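Local atomic coordinates of GTP pyrophosphokinase YjbM (Bacillus subtilis PY79, PDB entry 5F2V), a protein that transfers pyrophosphate from ATP to GDP or GTP, making the alarmone (p)ppGpp of the bacterial stringent response. Residues C[73-78]-C[137-142]. Numbering follows the deposited sequence.
Sequences GLRIMC and EIQIRT. With MG (magnesium ion), chain R; APC (diphosphomethylphosphonic acid adenosyl ester), chain Q.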
ATOM      1  N   GLY C  73      -7.610  -3.843 -16.649  1.00 27.50           N
ATOM      2  CA  GLY C  73      -8.575  -2.777 -16.569  1.00 28.04           C
ATOM      3  C   GLY C  73      -8.275  -1.815 -15.455  1.00 29.99           C
ATOM      4  O   GLY C  73      -7.817  -2.218 -14.387  1.00 32.55           O
ATOM      5  N   LEU C  74      -8.525  -0.538 -15.713  1.00 28.32           N
ATOM      6  CA  LEU C  74      -8.581   0.452 -14.657  1.00 30.35           C
ATOM      7  C   LEU C  74      -9.920   1.193 -14.693  1.00 32.30           C
ATOM      8  O   LEU C  74     -10.569   1.296 -15.728  1.00 32.00           O
ATOM      9  CB  LEU C  74      -7.423   1.438 -14.769  1.00 31.12           C
ATOM     10  CG  LEU C  74      -6.086   1.015 -14.159  1.00 32.22           C
ATOM     11  CD1 LEU C  74      -5.288   0.216 -15.167  1.00 33.09           C
ATOM     12  CD2 LEU C  74      -5.319   2.241 -13.697  1.00 30.31           C
ATOM     13  N   ARG C  75     -10.333   1.701 -13.543  1.00 33.59           N
ATOM     14  CA  ARG C  75     -11.586   2.421 -13.444  1.00 30.85           C
ATOM     15  C   ARG C  75     -11.370   3.709 -12.671  1.00 32.80           C
ATOM     16  O   ARG C  75     -10.969   3.691 -11.512  1.00 33.63           O
ATOM     17  CB  ARG C  75     -12.651   1.563 -12.775  1.00 31.64           C
ATOM     18  CG  ARG C  75     -14.025   2.222 -12.724  1.00 31.99           C
ATOM     19  CD  ARG C  75     -15.100   1.271 -12.209  1.00 33.90           C
ATOM     20  NE  ARG C  75     -15.284   0.127 -13.098  1.00 29.79           N
ATOM     21  CZ  ARG C  75     -15.597  -1.080 -12.660  1.00 32.25           C
ATOM     22  NH1 ARG C  75     -15.751  -1.269 -11.360  1.00 34.08           N
ATOM     23  NH2 ARG C  75     -15.747  -2.092 -13.505  1.00 36.02           N
ATOM     24  N   ILE C  76     -11.615   4.827 -13.341  1.00 31.28           N
ATOM     25  CA  ILE C  76     -11.444   6.150 -12.765  1.00 32.20           C
ATOM     26  C   ILE C  76     -12.826   6.683 -12.385  1.00 35.47           C
ATOM     27  O   ILE C  76     -13.745   6.676 -13.211  1.00 35.11           O
ATOM     28  CB  ILE C  76     -10.730   7.093 -13.765  1.00 29.95           C
ATOM     29  CG1 ILE C  76      -9.304   6.594 -14.042  1.00 35.59           C
ATOM     30  CG2 ILE C  76     -10.719   8.517 -13.257  1.00 32.54           C
ATOM     31  CD1 ILE C  76      -8.497   7.463 -15.012  1.00 36.63           C
ATOM     32  N   MET C  77     -12.985   7.116 -11.137  1.00 35.54           N
ATOM     33  CA  MET C  77     -14.284   7.588 -10.642  1.00 37.45           C
ATOM     34  C   MET C  77     -14.285   9.094 -10.348  1.00 40.95           C
ATOM     35  O   MET C  77     -13.307   9.628  -9.796  1.00 39.72           O
ATOM     36  CB  MET C  77     -14.683   6.816  -9.388  1.00 33.87           C
ATOM     37  CG  MET C  77     -15.921   5.950  -9.540  1.00 36.27           C
ATOM     38  SD  MET C  77     -15.595   4.294 -10.168  1.00 45.06           S
ATOM     39  CE  MET C  77     -14.536   3.638  -8.891  1.00 36.27           C
ATOM     40  N   CYS C  78     -15.369   9.779 -10.733  1.00 36.14           N
ATOM     41  CA  CYS C  78     -15.484  11.222 -10.508  1.00 37.81           C
ATOM     42  C   CYS C  78     -16.808  11.606  -9.901  1.00 40.40           C
ATOM     43  O   CYS C  78     -17.795  10.887 -10.036  1.00 41.32           O
ATOM     44  CB  CYS C  78     -15.315  12.019 -11.799  1.00 39.85           C
ATOM     45  SG  CYS C  78     -14.708  11.124 -13.243  1.00 44.80           S
ATOM     46  N   GLU C 137      -7.746  -1.221 -20.793  1.00 32.21           N
ATOM     47  CA  GLU C 137      -9.004  -0.486 -20.838  1.00 29.95           C
ATOM     48  C   GLU C 137      -9.155   0.407 -19.614  1.00 29.37           C
ATOM     49  O   GLU C 137      -9.044  -0.052 -18.484  1.00 28.08           O
ATOM     50  CB  GLU C 137     -10.197  -1.440 -20.933  1.00 30.44           C
ATOM     51  CG  GLU C 137     -11.534  -0.729 -21.085  1.00 31.58           C
ATOM     52  CD  GLU C 137     -12.694  -1.575 -20.611  1.00 33.46           C
ATOM     53  OE1 GLU C 137     -12.891  -1.638 -19.382  1.00 31.94           O
ATOM     54  OE2 GLU C 137     -13.412  -2.173 -21.452  1.00 37.97           O
ATOM     55  N   ILE C 138      -9.421   1.686 -19.847  1.00 32.45           N
ATOM     56  CA  ILE C 138      -9.637   2.641 -18.764  1.00 31.41           C
ATOM     57  C   ILE C 138     -11.073   3.147 -18.743  1.00 33.96           C
ATOM     58  O   ILE C 138     -11.456   4.008 -19.541  1.00 34.27           O
ATOM     59  CB  ILE C 138      -8.709   3.851 -18.876  1.00 31.04           C
ATOM     60  CG1 ILE C 138      -7.260   3.411 -18.718  1.00 30.10           C
ATOM     61  CG2 ILE C 138      -9.043   4.887 -17.813  1.00 27.58           C
ATOM     62  CD1 ILE C 138      -6.305   4.537 -18.877  1.00 29.36           C
ATOM     63  N   GLN C 139     -11.862   2.624 -17.814  1.00 30.82           N
ATOM     64  CA  GLN C 139     -13.216   3.103 -17.630  1.00 33.16           C
ATOM     65  C   GLN C 139     -13.252   4.473 -16.946  1.00 32.93           C
ATOM     66  O   GLN C 139     -12.355   4.823 -16.204  1.00 37.49           O
ATOM     67  CB  GLN C 139     -14.019   2.081 -16.830  1.00 31.96           C
ATOM     68  CG  GLN C 139     -14.363   0.836 -17.629  1.00 27.45           C
ATOM     69  CD  GLN C 139     -14.907  -0.270 -16.760  1.00 32.07           C
ATOM     70  OE1 GLN C 139     -15.106  -0.103 -15.550  1.00 31.37           O
ATOM     71  NE2 GLN C 139     -15.151  -1.414 -17.366  1.00 38.11           N
ATOM     72  N   ILE C 140     -14.289   5.250 -17.223  1.00 36.11           N
ATOM     73  CA  ILE C 140     -14.537   6.498 -16.516  1.00 38.50           C
ATOM     74  C   ILE C 140     -16.040   6.633 -16.181  1.00 41.79           C
ATOM     75  O   ILE C 140     -16.888   6.711 -17.070  1.00 42.15           O
ATOM     76  CB  ILE C 140     -14.063   7.696 -17.335  1.00 36.93           C
ATOM     77  CG1 ILE C 140     -12.735   7.372 -18.003  1.00 30.02           C
ATOM     78  CG2 ILE C 140     -13.927   8.932 -16.462  1.00 32.16           C
ATOM     79  CD1 ILE C 140     -12.207   8.523 -18.813  1.00 32.80           C
ATOM     80  N   ARG C 141     -16.345   6.636 -14.883  1.00 40.78           N
ATOM     81  CA  ARG C 141     -17.709   6.583 -14.368  1.00 34.35           C
ATOM     82  C   ARG C 141     -17.919   7.663 -13.319  1.00 38.83           C
ATOM     83  O   ARG C 141     -16.962   8.128 -12.697  1.00 39.87           O
ATOM     84  CB  ARG C 141     -17.981   5.230 -13.736  1.00 31.68           C
ATOM     85  CG  ARG C 141     -17.745   4.064 -14.640  1.00 34.04           C
ATOM     86  CD  ARG C 141     -17.743   2.802 -13.832  1.00 29.00           C
ATOM     87  NE  ARG C 141     -17.982   1.643 -14.671  1.00 30.83           N
ATOM     88  CZ  ARG C 141     -18.488   0.498 -14.217  1.00 42.63           C
ATOM     89  NH1 ARG C 141     -18.804   0.355 -12.925  1.00 38.17           N
ATOM     90  NH2 ARG C 141     -18.685  -0.513 -15.054  1.00 48.59           N
ATOM     91  N   THR C 142     -19.160   8.067 -13.104  1.00 35.13           N
ATOM     92  CA  THR C 142     -19.456   8.849 -11.916  1.00 35.43           C
ATOM     93  C   THR C 142     -19.539   7.902 -10.716  1.00 35.23           C
ATOM     94  O   THR C 142     -19.914   6.733 -10.860  1.00 36.30           O
ATOM     95  CB  THR C 142     -20.767   9.625 -12.054  1.00 39.15           C
ATOM     96  OG1 THR C 142     -21.817   8.715 -12.418  1.00 43.39           O
ATOM     97  CG2 THR C 142     -20.646  10.697 -13.120  1.00 37.14           C
TER
HETATM   98 MG    MG R 302     -14.045  -4.339 -20.315  1.00 52.11          MG
HETATM   99  PG  APC Q 301     -17.137  -8.054 -20.219  1.00 53.48           P
HETATM  100  O1G APC Q 301     -16.481  -7.970 -21.539  1.00 59.19           O
HETATM  101  O2G APC Q 301     -18.487  -8.617 -20.472  1.00 54.89           O
HETATM  102  O3G APC Q 301     -16.289  -9.078 -19.566  1.00 38.97           O
HETATM  103  PB  APC Q 301     -15.741  -5.897 -19.270  1.00 60.98           P
HETATM  104  O1B APC Q 301     -15.955  -4.390 -19.374  1.00 52.43           O
HETATM  105  O2B APC Q 301     -14.828  -6.326 -20.408  1.00 43.82           O
HETATM  106  O3B APC Q 301     -17.157  -6.660 -19.463  1.00 58.22           O
HETATM  107  PA  APC Q 301     -16.087  -7.396 -16.638  1.00 53.07           P
HETATM  108  O1A APC Q 301     -16.954  -6.394 -15.899  1.00 44.70           O
HETATM  109  O2A APC Q 301     -17.163  -7.962 -17.483  1.00 33.96           O
HETATM  110  C3A APC Q 301     -15.070  -6.236 -17.617  1.00 44.71           C
HETATM  111  O5' APC Q 301     -15.171  -8.542 -15.767  1.00 30.03           O
HETATM  112  C5' APC Q 301     -15.371  -9.026 -14.418  1.00 23.13           C
HETATM  113  C4' APC Q 301     -15.067  -8.172 -13.144  1.00 30.32           C
HETATM  114  O4' APC Q 301     -14.029  -7.128 -13.254  1.00 37.85           O
HETATM  115  C3' APC Q 301     -16.148  -7.334 -12.499  1.00 41.23           C
HETATM  116  O3' APC Q 301     -16.079  -7.380 -11.042  1.00 37.05           O
HETATM  117  C2' APC Q 301     -15.934  -5.903 -12.769  1.00 40.66           C
HETATM  118  O2' APC Q 301     -16.526  -5.049 -11.750  1.00 39.51           O
HETATM  119  C1' APC Q 301     -14.471  -5.801 -12.749  1.00 33.84           C
HETATM  120  N9  APC Q 301     -13.951  -4.850 -13.660  1.00 34.67           N
HETATM  121  C8  APC Q 301     -14.148  -5.085 -14.917  1.00 35.90           C
HETATM  122  N7  APC Q 301     -13.564  -4.134 -15.725  1.00 31.94           N
HETATM  123  C5  APC Q 301     -12.917  -3.246 -14.767  1.00 33.04           C
HETATM  124  C6  APC Q 301     -12.127  -2.080 -14.877  1.00 33.51           C
HETATM  125  N6  APC Q 301     -11.821  -1.486 -16.138  1.00 29.14           N
HETATM  126  N1  APC Q 301     -11.688  -1.529 -13.742  1.00 29.95           N
HETATM  127  C2  APC Q 301     -11.986  -2.053 -12.544  1.00 33.43           C
HETATM  128  N3  APC Q 301     -12.721  -3.164 -12.347  1.00 34.28           N
HETATM  129  C4  APC Q 301     -13.203  -3.780 -13.434  1.00 33.10           C
HETATM  130  O   HOH W   1     -13.655  -3.673 -18.218  1.00 37.16           O
HETATM  131  O   HOH W   2     -14.616  -4.628 -22.554  1.00 58.07           O
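R75 and Q139, paired on neighbouring strands, stand side by side with guanidinium and amide planes only 8° apart. Q139 OE1 accepts a hydrogen bond from R75 NE and a weak one from R75 NH2. With CG anti to the backbone N (chi1 -176°) and a bend at chi3, R75 rises from the strand and turns its flat end between two layers: R141 lies on one face, guanidinium centres 3.6 Å apart and planes at 9°, and the adenine of the ATP analogue lies over the other, its N3 offset toward the rim. Arginine suits this place because its flat end offers N-H groups at the edge while both faces take neighbours. N146 holds R141 through a bond to NH1. An alanine in place of R75 would probably leave Q139 OE1 without its two donors and take away the group lying against the adenine. The two strands run parallel in the central mixed sheet of the RelA/SpoT synthetase fold, joined by backbone bonds such as I76 N to Q139 O (3.0 Å). Glycine suits position 73, where a CB would collide with adenine N6; that amino group donates to L74 O (3.1 Å). Beside it E137, the inferred proton acceptor, binds magnesium through OE2 at 2.5 Å, a carboxylate suiting a metal ligand. On the reverse face branched aliphatics fill the core: I76 CD1 meets I138 CG2 at 3.8 Å, while L22 of helix 3-29 packs on I76.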